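Local structure of nucleotide-binding protein, universal stress protein UspA family (3S3T) at residues I8-D13 / A20-A25; L39-D44 / K96-D101; Q73-V78 / P84-E89. The protein binds ATP in an alpha/beta fold of the universal stress protein family, and probably takes part in the stress response, though its precise role is not known. One frame throughout, in Å; residues are numbered along the deposited sequence.

In the fold
All three contacts pack helices against one five-stranded parallel sheet. Interaction 1 is fully buried and apolar across its segments, joining strand 7-11 to helix 16-32. Interaction 2 sets the neighbouring strand 35-43 against helix 95-105, with an adenine at its margin, and adds directional bonds to ATP. Interaction 3, its centre about 13 Å from the centre of the chain, is only partly buried; here the end of helix 53-78 meets the start of strand 87-93, outermost within the chain, and a glutamine amide bonds to backbone. Interactions 1 and 2 share one ATP, and Phe22 ties interaction 1 to interaction 3 through Arg74, Val78 and Leu86.

Interaction 1 (I8-D13 / A20-A25); sequences ILVPVD and AAFTEA. With ATP (adenosine-5'-triphosphate), chain I.
Val10 packs onto Ala21, Phe22 and Ala25 where the first strand of a beta-alpha-beta unit meets its helix, the opening element of the nucleotide-binding alpha/beta fold of universal stress proteins. The strand 8-11 and helix 20-25 axes approach to 8.5 Å at 166°, nearly antiparallel, as expected when the chain turns back along the sheet. The Val10 side chain can be followed outward. Its CB meets the methyl of Ala25, with Val10 CB to Ala25 CB at 3.7 Å. From there CG1, lodged between the backbone N and the carbonyl carbon (chi1 56°), reaches the rim of the Phe22 ring, Val10 CG1 lying 3.7 Å from Phe22 CD2 and near the ring plane. The other branch, Val10 CG2, rests on helix backbone, 3.8 Å from Phe22 CA. Val12 CG1 adds an apolar touch on Phe22 CB, while the same ring makes a cation-pi contact with Arg74 of helix 53-78. No hydrogen bond crosses between the segments. At Pro11 the chain meets ATP: Pro11 CB lies 3.3 Å from adenine N3, and the ribose O2' donates to the backbone Pro11 O at 2.7 Å.

Interaction 2 (L39-D44 / K96-D101); sequences LYVVDD and KHTIED. With ATP (adenosine-5'-triphosphate), chain I; ATP (adenosine-5'-triphosphate), chain O.
Val41 O accepts the shortest bond that strand 39-43 makes to the ATP bound in this subunit, from adenine N6 at 2.8 Å and nearly straight (N-H...O 173°). Its own amide completes the pair, Val41 N donating to adenine N1 at 3.0 Å with an angle of 164°. One residue thus reads both the donor and the acceptor on the adenine edge. The Val41 side chain turns to helix 96-101, with Val41 CG1 anti to the backbone N (chi1 -169°) and 3.8 Å from Thr98 OG1, a hydroxyl whose hydrogen bond goes to Ile94 O. Val41 CG2 touches Thr98 CG2 and also nears adenine N1. Ile99 fills the next place: Ile99 CG1 packs 4.2 Å from Leu39 CD2, and Ile99 CD1 lies 3.8 Å from adenine N3. A glycine in place of Val41 would probably keep the backbone pair but open a gap between Thr98 and the adenine, leaving the base less firmly placed. On the same helix Lys96 runs extended beyond CG to the ATP of the third subunit, Lys96 NZ donating to gamma-phosphate O3G at 2.8 Å and weakly to O2G. In this nucleotide-binding fold, backbone amide and carbonyl therefore recognise the base, and the lysine's charge probably offsets that of a neighbour's triphosphate, so that each such ATP is held by residues of two subunits.

Interaction 3 (Q73-V78 / P84-E89); sequences QRQQFV and PNLKTE
Asn85 meets the last turn of helix 73-78 through its backbone, Asn85 O lying 4.0 Å from Val78 CG1, while its side-chain amide is turned to strand 35-43, where it bonds Asn35 and the backbone N of Leu36. Leu86 follows and gives the largest share of any residue here. With CG anti to the backbone N, it sends Leu86 CD2 over the helix backbone, 3.8 Å from Gln75 N, with Arg74 CB 4.0 Å from Leu86 CD2 and Val78 CG2 somewhat farther off. Phe22 of helix 16-32 also touches this leucine, so three elements meet there. This is the return limb of a right-handed beta-alpha-beta crossover, in which helix 53-78 links parallel strands 35-43 and 87-93. The Leu86 carbonyl takes the hydrogen bond that crosses the contact: Gln75 NE2 donates to Leu86 O at 2.9 Å, bent at 136°, from a position 54° above the carbonyl plane. The glutamine chain folds at chi2 (-87°) to deliver its amide. Beyond Lys87, whose CB points away from the helix and whose NZ makes a long salt bridge to Glu89 OE1, Thr88 returns toward the helix, Thr88 CG2 lying 3.6 Å from Gln75 NE2 and also near Gln75 CG.

Interaction 1 (I8-D13 / A20-A25)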
loop_
_atom_site.group_PDB
_atom_site.type_symbol
_atom_site.label_atom_id
_atom_site.label_comp_id
_atom_site.label_asym_id
_atom_site.label_seq_id
_atom_site.Cartn_x
_atom_site.Cartn_y
_atom_site.Cartn_z
ATOM N N ILE A 8 23.520 10.691 3.849
ATOM C CA ILE A 8 22.713 9.722 3.096
ATOM C C ILE A 8 22.773 8.333 3.737
ATOM O O ILE A 8 23.826 7.915 4.205
ATOM C CB ILE A 8 23.227 9.617 1.628
ATOM C CG1 ILE A 8 23.211 11.001 0.950
ATOM C CG2 ILE A 8 22.400 8.603 0.760
ATOM C CD1 ILE A 8 23.904 11.055 -0.423
ATOM N N LEU A 9 21.634 7.634 3.735
ATOM C CA LEU A 9 21.517 6.291 4.247
ATOM C C LEU A 9 21.123 5.394 3.090
ATOM O O LEU A 9 20.211 5.724 2.311
ATOM C CB LEU A 9 20.437 6.204 5.341
ATOM C CG LEU A 9 20.259 4.827 6.002
ATOM C CD1 LEU A 9 21.488 4.337 6.753
ATOM C CD2 LEU A 9 19.092 4.906 6.960
ATOM N N VAL A 10 21.854 4.301 2.929
ATOM C CA VAL A 10 21.511 3.296 1.947
ATOM C C VAL A 10 21.369 1.932 2.656
ATOM O O VAL A 10 22.343 1.250 2.905
ATOM C CB VAL A 10 22.454 3.254 0.730
ATOM C CG1 VAL A 10 23.932 3.044 1.104
ATOM C CG2 VAL A 10 21.943 2.190 -0.248
ATOM N N PRO A 11 20.124 1.566 3.014
ATOM C CA PRO A 11 19.922 0.244 3.572
ATOM C C PRO A 11 20.119 -0.800 2.470
ATOM O O PRO A 11 19.544 -0.666 1.382
ATOM C CB PRO A 11 18.479 0.301 4.109
ATOM C CG PRO A 11 18.151 1.742 4.220
ATOM C CD PRO A 11 18.894 2.358 3.054
ATOM N N VAL A 12 20.924 -1.822 2.743
ATOM C CA VAL A 12 21.061 -2.927 1.808
ATOM C C VAL A 12 20.733 -4.289 2.421
ATOM O O VAL A 12 21.071 -4.561 3.571
ATOM C CB VAL A 12 22.515 -3.009 1.269
ATOM C CG1 VAL A 12 22.825 -1.839 0.361
ATOM C CG2 VAL A 12 23.489 -3.055 2.435
ATOM N N ASP A 13 20.100 -5.157 1.629
ATOM C CA ASP A 13 20.077 -6.601 1.921
ATOM C C ASP A 13 21.129 -7.221 1.022
ATOM O O ASP A 13 22.052 -6.510 0.570
ATOM C CB ASP A 13 18.680 -7.225 1.741
ATOM C CG ASP A 13 18.137 -7.041 0.350
ATOM O OD1 ASP A 13 18.937 -6.775 -0.550
ATOM O OD2 ASP A 13 16.933 -7.193 0.164
ATOM N N ALA A 20 22.715 -2.406 -6.519
ATOM C CA ALA A 20 22.533 -1.351 -7.512
ATOM C C ALA A 20 22.127 0.005 -6.799
ATOM O O ALA A 20 22.546 1.102 -7.195
ATOM C CB ALA A 20 21.491 -1.771 -8.484
ATOM N N ALA A 21 21.302 -0.103 -5.753
ATOM C CA ALA A 21 20.974 1.042 -4.875
ATOM C C ALA A 21 22.228 1.647 -4.230
ATOM O O ALA A 21 22.407 2.849 -4.207
ATOM C CB ALA A 21 19.983 0.567 -3.763
ATOM N N PHE A 22 23.071 0.799 -3.656
ATOM C CA PHE A 22 24.290 1.263 -3.057
ATOM C C PHE A 22 25.146 1.973 -4.095
ATOM O O PHE A 22 25.683 3.057 -3.842
ATOM C CB PHE A 22 25.057 0.126 -2.416
ATOM C CG PHE A 22 26.411 0.522 -1.975
ATOM C CD1 PHE A 22 27.526 0.235 -2.763
ATOM C CD2 PHE A 22 26.575 1.257 -0.812
ATOM C CE1 PHE A 22 28.796 0.639 -2.369
ATOM C CE2 PHE A 22 27.873 1.665 -0.414
ATOM C CZ PHE A 22 28.964 1.339 -1.188
ATOM N N THR A 23 25.232 1.393 -5.284
ATOM C CA THR A 23 26.067 1.987 -6.352
ATOM C C THR A 23 25.626 3.396 -6.686
ATOM O O THR A 23 26.472 4.276 -6.852
ATOM C CB THR A 23 26.103 1.100 -7.589
ATOM O OG1 THR A 23 26.686 -0.142 -7.205
ATOM C CG2 THR A 23 26.956 1.736 -8.733
ATOM N N GLU A 24 24.306 3.613 -6.738
ATOM C CA GLU A 24 23.757 4.953 -6.976
ATOM C C GLU A 24 23.923 5.868 -5.785
ATOM O O GLU A 24 24.178 7.074 -5.970
ATOM C CB GLU A 24 22.304 4.891 -7.409
ATOM C CG GLU A 24 21.682 6.232 -7.768
ATOM C CD GLU A 24 22.446 6.987 -8.830
ATOM O OE1 GLU A 24 22.311 8.219 -8.860
ATOM O OE2 GLU A 24 23.201 6.350 -9.606
ATOM N N ALA A 25 23.824 5.325 -4.567
ATOM C CA ALA A 25 24.060 6.122 -3.358
ATOM C C ALA A 25 25.477 6.690 -3.355
ATOM O O ALA A 25 25.684 7.848 -2.995
ATOM C CB ALA A 25 23.787 5.295 -2.059
HETATM P PG ATP I . 9.283 -8.389 0.407
HETATM O O1G ATP I . 10.250 -8.454 1.566
HETATM O O2G ATP I . 8.739 -9.738 0.045
HETATM O O3G ATP I . 8.136 -7.397 0.545
HETATM P PB ATP I . 11.619 -7.959 -1.315
HETATM O O1B ATP I . 11.743 -8.312 -2.769
HETATM O O2B ATP I . 12.439 -8.720 -0.330
HETATM O O3B ATP I . 10.064 -8.001 -0.951
HETATM P PA ATP I . 12.272 -5.463 0.025
HETATM O O1A ATP I . 12.518 -6.252 1.274
HETATM O O2A ATP I . 11.267 -4.392 0.141
HETATM O O3A ATP I . 11.912 -6.367 -1.232
HETATM O "O5'" ATP I . 13.728 -4.820 -0.378
HETATM C "C5'" ATP I . 13.764 -3.572 -1.067
HETATM C "C4'" ATP I . 14.997 -2.771 -0.639
HETATM O "O4'" ATP I . 14.864 -2.616 0.769
HETATM C "C3'" ATP I . 16.317 -3.496 -0.842
HETATM O "O3'" ATP I . 16.830 -3.350 -2.156
HETATM C "C2'" ATP I . 17.127 -2.846 0.252
HETATM O "O2'" ATP I . 17.535 -1.575 -0.236
HETATM C "C1'" ATP I . 16.136 -2.673 1.395
HETATM N N9 ATP I . 16.205 -3.775 2.352
HETATM C C8 ATP I . 15.460 -4.924 2.352
HETATM N N7 ATP I . 15.821 -5.730 3.377
HETATM C C5 ATP I . 16.797 -5.087 4.026
HETATM C C6 ATP I . 17.635 -5.392 5.180
HETATM N N6 ATP I . 17.444 -6.562 5.824
HETATM N N1 ATP I . 18.576 -4.463 5.574
HETATM C C2 ATP I . 18.717 -3.316 4.891
HETATM N N3 ATP I . 18.022 -2.979 3.796
HETATM C C4 ATP I . 17.062 -3.819 3.350
#

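Interaction 2 (L39-D44 / K96-D101)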
loop_
_atom_site.group_PDB
_atom_site.type_symbol
_atom_site.label_atom_id
_atom_site.label_comp_id
_atom_site.label_asym_id
_atom_site.label_seq_id
_atom_site.Cartn_x
_atom_site.Cartn_y
_atom_site.Cartn_z
ATOM N N LEU A 39 23.686 0.340 5.577
ATOM C CA LEU A 39 23.109 -0.349 6.733
ATOM C C LEU A 39 22.524 -1.687 6.291
ATOM O O LEU A 39 21.625 -1.702 5.468
ATOM C CB LEU A 39 22.006 0.489 7.365
ATOM C CG LEU A 39 21.076 -0.165 8.410
ATOM C CD1 LEU A 39 21.858 -0.636 9.726
ATOM C CD2 LEU A 39 19.996 0.788 8.756
ATOM N N TYR A 40 23.050 -2.791 6.811
ATOM C CA TYR A 40 22.412 -4.113 6.640
ATOM C C TYR A 40 21.718 -4.521 7.924
ATOM O O TYR A 40 22.345 -4.566 8.994
ATOM C CB TYR A 40 23.479 -5.156 6.284
ATOM C CG TYR A 40 22.946 -6.536 5.931
ATOM C CD1 TYR A 40 22.463 -7.405 6.911
ATOM C CD2 TYR A 40 22.943 -6.984 4.605
ATOM C CE1 TYR A 40 21.949 -8.655 6.567
ATOM C CE2 TYR A 40 22.474 -8.267 4.266
ATOM C CZ TYR A 40 21.979 -9.071 5.217
ATOM O OH TYR A 40 21.530 -10.299 4.828
ATOM N N VAL A 41 20.432 -4.844 7.843
ATOM C CA VAL A 41 19.721 -5.335 9.012
ATOM C C VAL A 41 19.541 -6.846 8.999
ATOM O O VAL A 41 18.918 -7.404 8.095
ATOM C CB VAL A 41 18.355 -4.651 9.197
ATOM C CG1 VAL A 41 17.764 -5.023 10.607
ATOM C CG2 VAL A 41 18.500 -3.138 9.106
ATOM N N VAL A 42 20.086 -7.503 10.030
ATOM C CA VAL A 42 19.909 -8.947 10.221
ATOM C C VAL A 42 18.535 -9.177 10.874
ATOM O O VAL A 42 18.304 -8.818 12.046
ATOM C CB VAL A 42 21.013 -9.543 11.127
ATOM C CG1 VAL A 42 20.802 -11.021 11.324
ATOM C CG2 VAL A 42 22.408 -9.259 10.611
ATOM N N ASP A 43 17.621 -9.802 10.145
ATOM C CA ASP A 43 16.267 -9.980 10.664
ATOM C C ASP A 43 16.291 -11.044 11.746
ATOM O O ASP A 43 16.524 -12.213 11.460
ATOM C CB ASP A 43 15.315 -10.404 9.547
ATOM C CG ASP A 43 13.858 -10.402 9.983
ATOM O OD1 ASP A 43 13.536 -10.529 11.175
ATOM O OD2 ASP A 43 13.030 -10.252 9.089
ATOM N N ASP A 44 16.010 -10.634 12.969
ATOM C CA ASP A 44 16.050 -11.501 14.119
ATOM C C ASP A 44 14.656 -11.882 14.638
ATOM O O ASP A 44 14.535 -12.293 15.780
ATOM C CB ASP A 44 16.889 -10.862 15.242
ATOM C CG ASP A 44 16.271 -9.609 15.831
ATOM O OD1 ASP A 44 15.166 -9.180 15.417
ATOM O OD2 ASP A 44 16.915 -9.060 16.758
ATOM N N LYS A 96 12.512 -3.159 8.228
ATOM C CA LYS A 96 11.813 -1.892 7.921
ATOM C C LYS A 96 11.675 -0.950 9.150
ATOM O O LYS A 96 11.842 0.275 9.025
ATOM C CB LYS A 96 10.486 -2.177 7.224
ATOM C CG LYS A 96 9.375 -2.784 8.051
ATOM C CD LYS A 96 8.235 -3.321 7.123
ATOM C CE LYS A 96 7.118 -3.959 7.931
ATOM N NZ LYS A 96 6.161 -4.736 7.071
ATOM N N HIS A 97 11.460 -1.537 10.328
ATOM C CA HIS A 97 11.449 -0.781 11.578
ATOM C C HIS A 97 12.804 -0.190 11.890
ATOM O O HIS A 97 12.890 0.965 12.302
ATOM C CB HIS A 97 11.058 -1.648 12.763
ATOM C CG HIS A 97 9.725 -2.325 12.620
ATOM N ND1 HIS A 97 9.254 -3.226 13.551
ATOM C CD2 HIS A 97 8.771 -2.239 11.666
ATOM C CE1 HIS A 97 8.069 -3.672 13.171
ATOM N NE2 HIS A 97 7.754 -3.097 12.027
ATOM N N THR A 98 13.853 -0.997 11.702
ATOM C CA THR A 98 15.188 -0.594 12.061
ATOM C C THR A 98 15.675 0.556 11.192
ATOM O O THR A 98 16.379 1.443 11.673
ATOM C CB THR A 98 16.160 -1.806 12.013
ATOM O OG1 THR A 98 15.677 -2.834 12.903
ATOM C CG2 THR A 98 17.588 -1.395 12.417
ATOM N N ILE A 99 15.339 0.506 9.916
ATOM C CA ILE A 99 15.682 1.541 8.957
ATOM C C ILE A 99 14.978 2.853 9.341
ATOM O O ILE A 99 15.607 3.904 9.440
ATOM C CB ILE A 99 15.291 1.103 7.501
ATOM C CG1 ILE A 99 16.217 -0.025 6.998
ATOM C CG2 ILE A 99 15.348 2.332 6.561
ATOM C CD1 ILE A 99 15.669 -0.798 5.787
ATOM N N GLU A 100 13.682 2.774 9.603
ATOM C CA GLU A 100 12.929 3.943 10.092
ATOM C C GLU A 100 13.591 4.513 11.353
ATOM O O GLU A 100 13.830 5.747 11.448
ATOM C CB GLU A 100 11.473 3.531 10.402
ATOM C CG GLU A 100 10.632 4.570 11.082
ATOM C CD GLU A 100 9.247 4.075 11.471
ATOM O OE1 GLU A 100 8.988 2.879 11.500
ATOM O OE2 GLU A 100 8.420 4.919 11.787
ATOM N N ASP A 101 13.878 3.630 12.312
ATOM C CA ASP A 101 14.382 4.057 13.603
ATOM C C ASP A 101 15.754 4.693 13.405
ATOM O O ASP A 101 16.107 5.654 14.090
ATOM C CB ASP A 101 14.473 2.880 14.583
ATOM C CG ASP A 101 13.109 2.450 15.100
ATOM O OD1 ASP A 101 12.098 3.172 14.895
ATOM O OD2 ASP A 101 13.041 1.383 15.712
HETATM P PG ATP I . 9.283 -8.389 0.407
HETATM O O1G ATP I . 10.250 -8.454 1.566
HETATM O O2G ATP I . 8.739 -9.738 0.045
HETATM O O3G ATP I . 8.136 -7.397 0.545
HETATM P PB ATP I . 11.619 -7.959 -1.315
HETATM O O1B ATP I . 11.743 -8.312 -2.769
HETATM O O2B ATP I . 12.439 -8.720 -0.330
HETATM O O3B ATP I . 10.064 -8.001 -0.951
HETATM P PA ATP I . 12.272 -5.463 0.025
HETATM O O1A ATP I . 12.518 -6.252 1.274
HETATM O O2A ATP I . 11.267 -4.392 0.141
HETATM O O3A ATP I . 11.912 -6.367 -1.232
HETATM O "O5'" ATP I . 13.728 -4.820 -0.378
HETATM C "C5'" ATP I . 13.764 -3.572 -1.067
HETATM C "C4'" ATP I . 14.997 -2.771 -0.639
HETATM O "O4'" ATP I . 14.864 -2.616 0.769
HETATM C "C3'" ATP I . 16.317 -3.496 -0.842
HETATM O "O3'" ATP I . 16.830 -3.350 -2.156
HETATM C "C2'" ATP I . 17.127 -2.846 0.252
HETATM O "O2'" ATP I . 17.535 -1.575 -0.236
HETATM C "C1'" ATP I . 16.136 -2.673 1.395
HETATM N N9 ATP I . 16.205 -3.775 2.352
HETATM C C8 ATP I . 15.460 -4.924 2.352
HETATM N N7 ATP I . 15.821 -5.730 3.377
HETATM C C5 ATP I . 16.797 -5.087 4.026
HETATM C C6 ATP I . 17.635 -5.392 5.180
HETATM N N6 ATP I . 17.444 -6.562 5.824
HETATM N N1 ATP I . 18.576 -4.463 5.574
HETATM C C2 ATP I . 18.717 -3.316 4.891
HETATM N N3 ATP I . 18.022 -2.979 3.796
HETATM C C4 ATP I . 17.062 -3.819 3.350
HETATM P PG ATP O . 4.717 -7.317 8.825
HETATM O O1G ATP O . 5.041 -8.786 8.579
HETATM O O2G ATP O . 5.793 -6.595 9.589
HETATM O O3G ATP O . 4.186 -6.578 7.615
HETATM P PB ATP O . 2.711 -8.225 10.778
HETATM O O1B ATP O . 3.592 -9.405 11.090
HETATM O O2B ATP O . 2.369 -7.517 12.025
HETATM O O3B ATP O . 3.415 -7.154 9.795
HETATM P PA ATP O . 1.128 -9.602 8.806
HETATM O O1A ATP O . 0.608 -8.830 7.647
HETATM O O2A ATP O . 2.327 -10.528 8.614
HETATM O O3A ATP O . 1.353 -8.547 9.995
HETATM O "O5'" ATP O . 0.017 -10.479 9.517
HETATM C "C5'" ATP O . -1.392 -10.240 9.296
HETATM C "C4'" ATP O . -2.137 -11.582 9.118
HETATM O "O4'" ATP O . -1.630 -12.280 8.003
HETATM C "C3'" ATP O . -2.025 -12.530 10.294
HETATM O "O3'" ATP O . -2.914 -12.181 11.352
HETATM C "C2'" ATP O . -2.366 -13.839 9.614
HETATM O "O2'" ATP O . -3.818 -13.965 9.504
HETATM C "C1'" ATP O . -1.641 -13.694 8.244
HETATM N N9 ATP O . -0.269 -14.220 8.289
HETATM C C8 ATP O . 0.870 -13.527 8.602
HETATM N N7 ATP O . 1.976 -14.327 8.547
HETATM C C5 ATP O . 1.482 -15.564 8.239
HETATM C C6 ATP O . 2.041 -16.910 8.028
HETATM N N6 ATP O . 3.343 -17.097 8.193
HETATM N N1 ATP O . 1.236 -17.924 7.677
HETATM C C2 ATP O . -0.091 -17.785 7.551
HETATM N N3 ATP O . -0.673 -16.587 7.733
HETATM C C4 ATP O . 0.049 -15.489 8.084
#

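Interaction 3 (Q73-V78 / P84-E89)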
loop_
_atom_site.group_PDB
_atom_site.type_symbol
_atom_site.label_atom_id
_atom_site.label_comp_id
_atom_site.label_asym_id
_atom_site.label_seq_id
_atom_site.Cartn_x
_atom_site.Cartn_y
_atom_site.Cartn_z
ATOM N N GLN A 73 33.980 -5.051 0.954
ATOM C CA GLN A 73 34.051 -4.784 -0.490
ATOM C C GLN A 73 33.529 -3.401 -0.831
ATOM O O GLN A 73 34.094 -2.708 -1.682
ATOM C CB GLN A 73 33.260 -5.804 -1.307
ATOM C CG GLN A 73 33.799 -7.219 -1.282
ATOM C CD GLN A 73 33.045 -8.145 -2.242
ATOM O OE1 GLN A 73 31.876 -8.471 -2.035
ATOM N NE2 GLN A 73 33.730 -8.576 -3.295
ATOM N N ARG A 74 32.446 -2.983 -0.181
ATOM C CA ARG A 74 31.908 -1.665 -0.473
ATOM C C ARG A 74 32.888 -0.524 -0.077
ATOM O O ARG A 74 33.024 0.432 -0.819
ATOM C CB ARG A 74 30.524 -1.477 0.156
ATOM C CG ARG A 74 29.441 -2.304 -0.543
ATOM C CD ARG A 74 28.102 -2.112 0.081
ATOM N NE ARG A 74 27.091 -3.002 -0.504
ATOM C CZ ARG A 74 26.540 -4.034 0.112
ATOM N NH1 ARG A 74 26.856 -4.352 1.373
ATOM N NH2 ARG A 74 25.667 -4.751 -0.537
ATOM N N GLN A 75 33.551 -0.648 1.077
ATOM C CA GLN A 75 34.545 0.343 1.537
ATOM C C GLN A 75 35.668 0.462 0.538
ATOM O O GLN A 75 36.191 1.555 0.324
ATOM C CB GLN A 75 35.181 -0.061 2.863
ATOM C CG GLN A 75 34.294 0.070 4.060
ATOM C CD GLN A 75 34.330 1.451 4.676
ATOM O OE1 GLN A 75 34.953 2.383 4.142
ATOM N NE2 GLN A 75 33.651 1.597 5.816
ATOM N N GLN A 76 36.050 -0.672 -0.049
ATOM C CA GLN A 76 37.100 -0.687 -1.068
ATOM C C GLN A 76 36.635 0.072 -2.318
ATOM O O GLN A 76 37.396 0.872 -2.870
ATOM C CB GLN A 76 37.561 -2.129 -1.382
ATOM C CG GLN A 76 38.238 -2.786 -0.178
ATOM C CD GLN A 76 38.707 -4.217 -0.412
ATOM O OE1 GLN A 76 38.515 -4.792 -1.486
ATOM N NE2 GLN A 76 39.326 -4.800 0.612
ATOM N N PHE A 77 35.389 -0.140 -2.733
ATOM C CA PHE A 77 34.867 0.514 -3.936
ATOM C C PHE A 77 34.759 2.024 -3.760
ATOM O O PHE A 77 35.164 2.786 -4.643
ATOM C CB PHE A 77 33.504 -0.075 -4.328
ATOM C CG PHE A 77 32.767 0.743 -5.356
ATOM C CD1 PHE A 77 31.787 1.630 -4.975
ATOM C CD2 PHE A 77 33.089 0.639 -6.709
ATOM C CE1 PHE A 77 31.110 2.392 -5.928
ATOM C CE2 PHE A 77 32.443 1.409 -7.673
ATOM C CZ PHE A 77 31.454 2.288 -7.291
ATOM N N VAL A 78 34.209 2.463 -2.624
ATOM C CA VAL A 78 34.102 3.912 -2.341
ATOM C C VAL A 78 35.479 4.612 -2.349
ATOM O O VAL A 78 35.563 5.773 -2.743
ATOM C CB VAL A 78 33.326 4.193 -1.038
ATOM C CG1 VAL A 78 33.391 5.679 -0.654
ATOM C CG2 VAL A 78 31.868 3.736 -1.228
ATOM N N PRO A 84 33.124 11.311 -0.114
ATOM C CA PRO A 84 33.958 11.630 1.043
ATOM C C PRO A 84 34.214 10.477 1.994
ATOM O O PRO A 84 35.293 10.412 2.563
ATOM C CB PRO A 84 33.173 12.719 1.777
ATOM C CG PRO A 84 32.046 13.068 0.943
ATOM C CD PRO A 84 31.993 12.237 -0.269
ATOM N N ASN A 85 33.239 9.584 2.190
ATOM C CA ASN A 85 33.441 8.490 3.143
ATOM C C ASN A 85 32.395 7.381 3.042
ATOM O O ASN A 85 31.454 7.476 2.287
ATOM C CB ASN A 85 33.435 9.049 4.586
ATOM C CG ASN A 85 32.208 9.880 4.874
ATOM O OD1 ASN A 85 31.051 9.399 4.768
ATOM N ND2 ASN A 85 32.430 11.155 5.169
ATOM N N LEU A 86 32.569 6.345 3.852
ATOM C CA LEU A 86 31.538 5.338 4.021
ATOM C C LEU A 86 31.651 4.827 5.447
ATOM O O LEU A 86 32.733 4.393 5.886
ATOM C CB LEU A 86 31.691 4.176 3.030
ATOM C CG LEU A 86 30.606 3.101 3.144
ATOM C CD1 LEU A 86 29.282 3.637 2.569
ATOM C CD2 LEU A 86 31.054 1.785 2.474
ATOM N N LYS A 87 30.536 4.966 6.156
ATOM C CA LYS A 87 30.296 4.253 7.389
ATOM C C LYS A 87 29.460 3.008 7.018
ATOM O O LYS A 87 28.563 3.089 6.191
ATOM C CB LYS A 87 29.534 5.146 8.371
ATOM C CG LYS A 87 29.213 4.516 9.736
ATOM C CD LYS A 87 28.151 5.308 10.504
ATOM C CE LYS A 87 28.356 5.172 12.017
ATOM N NZ LYS A 87 27.178 5.606 12.804
ATOM N N THR A 88 29.786 1.869 7.608
ATOM C CA THR A 88 29.032 0.642 7.418
ATOM C C THR A 88 28.478 0.186 8.766
ATOM O O THR A 88 29.156 0.291 9.816
ATOM C CB THR A 88 29.890 -0.443 6.804
ATOM O OG1 THR A 88 30.991 -0.774 7.679
ATOM C CG2 THR A 88 30.402 0.010 5.420
ATOM N N GLU A 89 27.259 -0.324 8.748
ATOM C CA GLU A 89 26.606 -0.731 9.960
ATOM C C GLU A 89 25.821 -2.008 9.716
ATOM O O GLU A 89 25.080 -2.114 8.721
ATOM C CB GLU A 89 25.628 0.361 10.371
ATOM C CG GLU A 89 25.010 0.142 11.741
ATOM C CD GLU A 89 25.530 1.079 12.799
ATOM O OE1 GLU A 89 25.843 2.263 12.487
ATOM O OE2 GLU A 89 25.555 0.642 13.973
#